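Local coordinates for Rho-class glutathione S-transferase (Laternula elliptica, PDB 3QAV), which probably transfers glutathione to electrophilic compounds and pairs with a second copy of itself, at residues M122-N127 and E166-Q171; G173-T178 and M183-F188. All coordinates share one frame; numbering follows the deposited sequence.

Contact 1. Residues M122-N127 and E166-Q171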
ATOM      1  N   MET A 122      -1.923   9.602   2.945  1.00 23.59           N
ATOM      2  CA  MET A 122      -0.981   8.541   3.302  1.00 24.77           C
ATOM      3  C   MET A 122      -0.883   7.441   2.242  1.00 24.27           C
ATOM      4  O   MET A 122       0.181   7.195   1.670  1.00 23.24           O
ATOM      5  CB  MET A 122      -1.398   7.869   4.616  1.00 23.19           C
ATOM      6  CG  MET A 122      -1.133   8.655   5.871  1.00 23.86           C
ATOM      7  SD  MET A 122      -2.035   7.919   7.254  1.00 27.75           S
ATOM      8  CE  MET A 122      -1.369   6.258   7.260  1.00 20.68           C
ATOM      9  N   PHE A 123      -2.008   6.776   2.002  1.00 24.74           N
ATOM     10  CA  PHE A 123      -2.072   5.668   1.056  1.00 25.82           C
ATOM     11  C   PHE A 123      -1.941   6.056  -0.412  1.00 26.41           C
ATOM     12  O   PHE A 123      -1.524   5.246  -1.232  1.00 29.22           O
ATOM     13  CB  PHE A 123      -3.355   4.868   1.332  1.00 24.47           C
ATOM     14  CG  PHE A 123      -3.428   4.356   2.760  1.00 27.17           C
ATOM     15  CD1 PHE A 123      -4.403   4.814   3.640  1.00 24.77           C
ATOM     16  CD2 PHE A 123      -2.463   3.472   3.240  1.00 25.55           C
ATOM     17  CE1 PHE A 123      -4.413   4.406   4.978  1.00 26.45           C
ATOM     18  CE2 PHE A 123      -2.462   3.060   4.571  1.00 27.45           C
ATOM     19  CZ  PHE A 123      -3.439   3.528   5.445  1.00 25.71           C
ATOM     20  N   GLU A 124      -2.270   7.297  -0.742  1.00 27.37           N
ATOM     21  CA  GLU A 124      -2.135   7.749  -2.121  1.00 29.50           C
ATOM     22  C   GLU A 124      -0.649   7.899  -2.483  1.00 30.68           C
ATOM     23  O   GLU A 124      -0.281   7.849  -3.664  1.00 31.26           O
ATOM     24  CB  GLU A 124      -2.861   9.083  -2.315  1.00 26.68           C
ATOM     25  CG  GLU A 124      -2.879   9.587  -3.756  1.00 26.74           C
ATOM     26  CD  GLU A 124      -3.636  10.894  -3.896  1.00 27.99           C
ATOM     27  OE1 GLU A 124      -4.335  11.277  -2.936  1.00 23.84           O
ATOM     28  OE2 GLU A 124      -3.545  11.531  -4.967  1.00 31.04           O
ATOM     29  N   THR A 125       0.206   8.065  -1.473  1.00 30.21           N
ATOM     30  CA  THR A 125       1.640   8.229  -1.725  1.00 31.07           C
ATOM     31  C   THR A 125       2.257   7.051  -2.474  1.00 30.90           C
ATOM     32  O   THR A 125       3.345   7.179  -3.042  1.00 27.34           O
ATOM     33  CB  THR A 125       2.458   8.420  -0.420  1.00 30.66           C
ATOM     34  OG1 THR A 125       2.423   7.217   0.357  1.00 30.84           O
ATOM     35  CG2 THR A 125       1.908   9.566   0.390  1.00 31.25           C
ATOM     36  N   SER A 126       1.571   5.909  -2.475  1.00 30.22           N
ATOM     37  CA  SER A 126       2.089   4.729  -3.160  1.00 31.17           C
ATOM     38  C   SER A 126       2.195   4.970  -4.665  1.00 31.26           C
ATOM     39  O   SER A 126       3.023   4.357  -5.333  1.00 32.09           O
ATOM     40  CB  SER A 126       1.203   3.509  -2.899  1.00 32.55           C
ATOM     41  OG  SER A 126       0.078   3.503  -3.758  1.00 35.93           O
ATOM     42  N   ASN A 127       1.351   5.852  -5.194  1.00 30.03           N
ATOM     43  CA  ASN A 127       1.366   6.192  -6.620  1.00 31.27           C
ATOM     44  C   ASN A 127       2.667   6.870  -7.026  1.00 31.26           C
ATOM     45  O   ASN A 127       3.023   6.887  -8.200  1.00 32.70           O
ATOM     46  CB  ASN A 127       0.222   7.141  -6.968  1.00 30.79           C
ATOM     47  CG  ASN A 127      -1.116   6.458  -6.982  1.00 33.58           C
ATOM     48  OD1 ASN A 127      -1.311   5.473  -7.692  1.00 32.61           O
ATOM     49  ND2 ASN A 127      -2.058   6.983  -6.203  1.00 33.86           N
ATOM     50  N   GLU A 166       1.621  18.748  -6.013  1.00 30.83           N
ATOM     51  CA  GLU A 166       1.888  20.181  -6.130  1.00 31.76           C
ATOM     52  C   GLU A 166       0.587  20.894  -5.754  1.00 32.28           C
ATOM     53  O   GLU A 166       0.579  21.825  -4.942  1.00 31.15           O
ATOM     54  CB  GLU A 166       2.274  20.526  -7.573  1.00 32.50           C
ATOM     55  CG  GLU A 166       2.549  22.006  -7.856  1.00 35.43           C
ATOM     56  CD  GLU A 166       3.812  22.524  -7.182  1.00 37.50           C
ATOM     57  OE1 GLU A 166       4.743  21.723  -6.961  1.00 38.41           O
ATOM     58  OE2 GLU A 166       3.881  23.737  -6.893  1.00 37.12           O
ATOM     59  N   ASN A 167      -0.513  20.434  -6.343  1.00 33.47           N
ATOM     60  CA  ASN A 167      -1.832  20.998  -6.079  1.00 34.95           C
ATOM     61  C   ASN A 167      -2.219  20.881  -4.613  1.00 32.84           C
ATOM     62  O   ASN A 167      -2.661  21.853  -4.004  1.00 32.00           O
ATOM     63  CB  ASN A 167      -2.896  20.290  -6.921  1.00 39.63           C
ATOM     64  CG  ASN A 167      -2.908  20.758  -8.359  1.00 44.33           C
ATOM     65  OD1 ASN A 167      -3.618  20.199  -9.198  1.00 47.49           O
ATOM     66  ND2 ASN A 167      -2.129  21.793  -8.654  1.00 46.50           N
ATOM     67  N   TYR A 168      -2.064  19.683  -4.058  1.00 30.69           N
ATOM     68  CA  TYR A 168      -2.410  19.448  -2.655  1.00 31.03           C
ATOM     69  C   TYR A 168      -1.688  20.458  -1.762  1.00 30.41           C
ATOM     70  O   TYR A 168      -2.311  21.134  -0.940  1.00 29.58           O
ATOM     71  CB  TYR A 168      -2.011  18.022  -2.238  1.00 29.96           C
ATOM     72  CG  TYR A 168      -2.671  16.908  -3.025  1.00 29.88           C
ATOM     73  CD1 TYR A 168      -2.033  15.681  -3.189  1.00 29.68           C
ATOM     74  CD2 TYR A 168      -3.940  17.069  -3.590  1.00 30.01           C
ATOM     75  CE1 TYR A 168      -2.633  14.645  -3.892  1.00 28.76           C
ATOM     76  CE2 TYR A 168      -4.551  16.035  -4.297  1.00 29.23           C
ATOM     77  CZ  TYR A 168      -3.893  14.829  -4.443  1.00 31.00           C
ATOM     78  OH  TYR A 168      -4.488  13.803  -5.137  1.00 30.09           O
ATOM     79  N   LEU A 169      -0.372  20.558  -1.930  1.00 30.39           N
ATOM     80  CA  LEU A 169       0.422  21.487  -1.135  1.00 31.34           C
ATOM     81  C   LEU A 169      -0.004  22.930  -1.399  1.00 35.08           C
ATOM     82  O   LEU A 169      -0.011  23.773  -0.489  1.00 34.55           O
ATOM     83  CB  LEU A 169       1.912  21.286  -1.426  1.00 29.99           C
ATOM     84  CG  LEU A 169       2.439  19.995  -0.779  1.00 28.39           C
ATOM     85  CD1 LEU A 169       3.777  19.599  -1.377  1.00 27.84           C
ATOM     86  CD2 LEU A 169       2.552  20.195   0.736  1.00 28.15           C
ATOM     87  N   LYS A 170      -0.375  23.212  -2.642  1.00 37.75           N
ATOM     88  CA  LYS A 170      -0.819  24.552  -2.987  1.00 40.58           C
ATOM     89  C   LYS A 170      -2.073  24.832  -2.165  1.00 40.97           C
ATOM     90  O   LYS A 170      -2.172  25.870  -1.509  1.00 42.50           O
ATOM     91  CB  LYS A 170      -1.128  24.649  -4.487  1.00 42.23           C
ATOM     92  CG  LYS A 170      -1.389  26.074  -4.978  1.00 44.74           C
ATOM     93  CD  LYS A 170      -1.529  26.135  -6.496  1.00 46.25           C
ATOM     94  CE  LYS A 170      -0.229  25.760  -7.194  1.00 49.55           C
ATOM     95  NZ  LYS A 170      -0.332  25.802  -8.684  1.00 51.87           N
ATOM     96  N   GLN A 171      -3.012  23.887  -2.184  1.00 40.59           N
ATOM     97  CA  GLN A 171      -4.269  24.016  -1.444  1.00 42.24           C
ATOM     98  C   GLN A 171      -4.122  24.174   0.069  1.00 41.95           C
ATOM     99  O   GLN A 171      -4.836  24.971   0.676  1.00 42.20           O
ATOM    100  CB  GLN A 171      -5.177  22.814  -1.702  1.00 45.01           C
ATOM    101  CG  GLN A 171      -5.690  22.673  -3.121  1.00 51.58           C
ATOM    102  CD  GLN A 171      -6.680  21.527  -3.251  1.00 55.01           C
ATOM    103  OE1 GLN A 171      -7.137  21.205  -4.347  1.00 58.07           O
ATOM    104  NE2 GLN A 171      -7.016  20.907  -2.125  1.00 56.73           N
TER

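Contact 2. Residues G173-T178 and M183-F188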
ATOM      1  N   GLY A 173      -1.212  25.038   1.733  1.00 35.67           N
ATOM      2  CA  GLY A 173      -0.343  26.148   2.059  1.00 34.21           C
ATOM      3  C   GLY A 173       0.641  25.743   3.144  1.00 34.93           C
ATOM      4  O   GLY A 173       1.455  26.551   3.591  1.00 33.66           O
ATOM      5  N   GLY A 174       0.579  24.480   3.563  1.00 33.27           N
ATOM      6  CA  GLY A 174       1.473  24.010   4.606  1.00 32.20           C
ATOM      7  C   GLY A 174       2.009  22.601   4.421  1.00 32.64           C
ATOM      8  O   GLY A 174       3.046  22.402   3.784  1.00 31.88           O
ATOM      9  N   PHE A 175       1.311  21.620   4.987  1.00 30.29           N
ATOM     10  CA  PHE A 175       1.735  20.228   4.888  1.00 29.91           C
ATOM     11  C   PHE A 175       0.947  19.490   3.800  1.00 29.93           C
ATOM     12  O   PHE A 175       0.100  20.086   3.133  1.00 30.97           O
ATOM     13  CB  PHE A 175       1.606  19.571   6.259  1.00 28.76           C
ATOM     14  CG  PHE A 175       2.491  20.205   7.305  1.00 33.38           C
ATOM     15  CD1 PHE A 175       3.774  19.711   7.550  1.00 32.15           C
ATOM     16  CD2 PHE A 175       2.062  21.328   8.011  1.00 33.13           C
ATOM     17  CE1 PHE A 175       4.613  20.329   8.482  1.00 33.34           C
ATOM     18  CE2 PHE A 175       2.896  21.952   8.947  1.00 34.18           C
ATOM     19  CZ  PHE A 175       4.174  21.450   9.181  1.00 33.60           C
ATOM     20  N   VAL A 176       1.213  18.204   3.612  1.00 26.15           N
ATOM     21  CA  VAL A 176       0.566  17.463   2.529  1.00 24.12           C
ATOM     22  C   VAL A 176      -0.928  17.134   2.641  1.00 24.08           C
ATOM     23  O   VAL A 176      -1.587  16.916   1.622  1.00 25.33           O
ATOM     24  CB  VAL A 176       1.358  16.165   2.224  1.00 22.81           C
ATOM     25  CG1 VAL A 176       1.003  15.078   3.245  1.00 19.08           C
ATOM     26  CG2 VAL A 176       1.088  15.713   0.785  1.00 20.46           C
ATOM     27  N   ALA A 177      -1.472  17.111   3.854  1.00 24.05           N
ATOM     28  CA  ALA A 177      -2.891  16.798   4.033  1.00 25.62           C
ATOM     29  C   ALA A 177      -3.669  17.891   4.763  1.00 26.64           C
ATOM     30  O   ALA A 177      -4.857  18.098   4.507  1.00 25.14           O
ATOM     31  CB  ALA A 177      -3.044  15.472   4.779  1.00 26.90           C
ATOM     32  N   THR A 178      -2.996  18.585   5.673  1.00 25.66           N
ATOM     33  CA  THR A 178      -3.629  19.651   6.440  1.00 27.86           C
ATOM     34  C   THR A 178      -2.593  20.736   6.686  1.00 28.16           C
ATOM     35  O   THR A 178      -1.482  20.667   6.172  1.00 30.52           O
ATOM     36  CB  THR A 178      -4.110  19.144   7.807  1.00 27.41           C
ATOM     37  OG1 THR A 178      -2.974  18.868   8.626  1.00 26.72           O
ATOM     38  CG2 THR A 178      -4.919  17.865   7.660  1.00 28.57           C
ATOM     39  N   MET A 183       0.542  12.064   9.992  1.00 23.21           N
ATOM     40  CA  MET A 183       1.068  10.795   9.492  1.00 24.60           C
ATOM     41  C   MET A 183       1.278  10.853   7.981  1.00 23.21           C
ATOM     42  O   MET A 183       2.174  10.206   7.461  1.00 24.12           O
ATOM     43  CB  MET A 183       0.113   9.638   9.827  1.00 22.15           C
ATOM     44  CG  MET A 183       0.692   8.257   9.521  1.00 23.66           C
ATOM     45  SD  MET A 183       2.142   7.863  10.535  1.00 26.65           S
ATOM     46  CE  MET A 183       1.363   7.364  12.065  1.00 19.73           C
ATOM     47  N   ALA A 184       0.453  11.631   7.283  1.00 23.41           N
ATOM     48  CA  ALA A 184       0.568  11.757   5.831  1.00 24.52           C
ATOM     49  C   ALA A 184       1.940  12.276   5.406  1.00 24.48           C
ATOM     50  O   ALA A 184       2.489  11.838   4.388  1.00 24.22           O
ATOM     51  CB  ALA A 184      -0.519  12.677   5.291  1.00 24.26           C
ATOM     52  N   ASP A 185       2.495  13.212   6.175  1.00 24.12           N
ATOM     53  CA  ASP A 185       3.808  13.758   5.847  1.00 23.70           C
ATOM     54  C   ASP A 185       4.911  12.734   6.093  1.00 23.35           C
ATOM     55  O   ASP A 185       5.965  12.771   5.459  1.00 24.81           O
ATOM     56  CB  ASP A 185       4.067  15.024   6.655  1.00 23.13           C
ATOM     57  CG  ASP A 185       3.095  16.126   6.303  1.00 25.35           C
ATOM     58  OD1 ASP A 185       2.145  16.359   7.083  1.00 22.88           O
ATOM     59  OD2 ASP A 185       3.276  16.741   5.227  1.00 23.80           O
ATOM     60  N   VAL A 186       4.655  11.818   7.014  1.00 21.74           N
ATOM     61  CA  VAL A 186       5.614  10.769   7.333  1.00 23.58           C
ATOM     62  C   VAL A 186       5.768   9.872   6.101  1.00 22.83           C
ATOM     63  O   VAL A 186       6.865   9.398   5.785  1.00 22.89           O
ATOM     64  CB  VAL A 186       5.102   9.909   8.514  1.00 24.27           C
ATOM     65  CG1 VAL A 186       5.881   8.618   8.596  1.00 25.56           C
ATOM     66  CG2 VAL A 186       5.213  10.690   9.810  1.00 24.16           C
ATOM     67  N   PHE A 187       4.659   9.645   5.410  1.00 22.65           N
ATOM     68  CA  PHE A 187       4.668   8.799   4.224  1.00 24.13           C
ATOM     69  C   PHE A 187       5.161   9.556   3.003  1.00 22.84           C
ATOM     70  O   PHE A 187       5.907   9.029   2.185  1.00 23.17           O
ATOM     71  CB  PHE A 187       3.250   8.278   3.927  1.00 25.70           C
ATOM     72  CG  PHE A 187       2.784   7.184   4.854  1.00 26.32           C
ATOM     73  CD1 PHE A 187       2.826   7.347   6.232  1.00 26.22           C
ATOM     74  CD2 PHE A 187       2.285   5.988   4.338  1.00 26.90           C
ATOM     75  CE1 PHE A 187       2.381   6.334   7.086  1.00 26.52           C
ATOM     76  CE2 PHE A 187       1.837   4.973   5.181  1.00 27.58           C
ATOM     77  CZ  PHE A 187       1.887   5.148   6.558  1.00 28.48           C
ATOM     78  N   PHE A 188       4.740  10.806   2.890  1.00 23.55           N
ATOM     79  CA  PHE A 188       5.075  11.621   1.725  1.00 25.02           C
ATOM     80  C   PHE A 188       6.509  12.113   1.603  1.00 25.95           C
ATOM     81  O   PHE A 188       7.178  11.845   0.615  1.00 27.18           O
ATOM     82  CB  PHE A 188       4.126  12.823   1.673  1.00 24.45           C
ATOM     83  CG  PHE A 188       4.295  13.677   0.452  1.00 24.30           C
ATOM     84  CD1 PHE A 188       4.109  13.142  -0.818  1.00 23.88           C
ATOM     85  CD2 PHE A 188       4.620  15.022   0.572  1.00 23.17           C
ATOM     86  CE1 PHE A 188       4.244  13.937  -1.953  1.00 23.69           C
ATOM     87  CE2 PHE A 188       4.757  15.824  -0.560  1.00 20.74           C
ATOM     88  CZ  PHE A 188       4.568  15.281  -1.819  1.00 23.09           C
TER
HETATM   89  O   HOH W   1      -0.613  17.032   6.962  1.00 23.98           O

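Contact 1. Residues M122-N127 and E166-Q171
Glu124 and Tyr168 reach for each other from opposite directions between their helices, and only their polar ends meet. The Tyr168 hydroxyl donates to Glu124 at a modelled OH-to-OE2 distance of 2.5 Å, so short that the exact length is doubtful. OE2 sits in the plane of the tyrosine ring at its edge, on the CE1 side, 3.4 Å from CE1, where a phenol proton lying in the ring plane can point at it. The carboxylate is turned 79° from that plane. Glu124 covers its share of the distance because CG lies anti to the backbone N (chi1 -175°) and the chain runs straight on through CD (chi2 179°). Two long side chains suit the place, since the nearest CA atoms, those of Glu124 and Tyr168, are 11.7 Å apart. Arg121 makes a salt bridge to OE1 and a cation-pi contact with the tyrosine ring, while Arg75 of the second subunit bridges to OE2; both probably keep the carboxylate ionised. The pair thus joins the C-terminal part of helix 112-124 to the last turns of helix 148-172, where Trp165 meets the Tyr168 ring edge-to-face, at the subunit interface.

Contact 2. Residues G173-T178 and M183-F188
Over one face of the Phe188 ring lies a methyl of Val176, whose CG2 stands 3.9 Å from the ring centroid, displaced toward the rim, in a CH-pi contact. Trp165 stacks on the same phenylalanine, and the ring of Tyr212 meets it obliquely. The Phe175 ring receives the Asp185 carboxylate differently: OD2 lies in the ring plane at its edge, 3.8 Å from CD1, with the two planes 75° apart. The carboxylate comes closer still to Phe175 CB, 3.4 Å from OD1, and the oxygen at the ring edge, facing slightly positive C-H groups, is probably mildly favourable.

Val176 fills the centre of the contact. Its CG1 lies between the backbone N and the carbonyl carbon (chi1 80°), which turns this branch to Ala184, 3.5 Å from CG1 to CB, and leaves CG2 for Phe188. Branching at CB lets one residue serve both neighbours. Ala177 and Ala184 meet through their methyls, CB to CB 3.8 Å, and such small residues let the loop run close to the helix.

Asp185 anchors the loop. Val176 N donates to OD2 at 3.0 Å and nearly straight (173°), on the syn side of the carboxylate; Tyr212 OH also bonds to OD2. OD1 takes the N-H of Thr182, consistent with the N-capping box of glutathione transferases, of which this is the carboxylate half. A water donates to Asp185 OD1 (2.8 Å) and accepts from Ala177 N (3.2 Å from the water oxygen).

A buried carboxylate gripped by two backbone N-H groups, a phenol and a water probably stays ionised, and an aspartate, short and with two acceptor oxygens, can hold loop and helix start together while Val176, Ala177, Ala184 and Phe188 pack beside it.

How the contacts relate
After the N-terminal sheet domain, the chain reaches 122-127 at the C-terminal part of helix 112-124, passes through helices 126-131 and 133-141, and climbs helix 148-172 to 166-171, where contact 1 closes a long, mostly helical loop and ties helix 112-124 to helix 148-172. Contact 2 opens two residues later: the chain leaves the helix at 173-178 and closes a tight loop of four residues on the start of helix 183-197. The two lie in series, neither nested nor crossed, yet their centres are about 8 Å apart. Met122 packs on Ala184, Met183 and Phe187, tying helix 112-124 to helix 183-197, while Leu169 CD2 packs on Phe175 O in the loop.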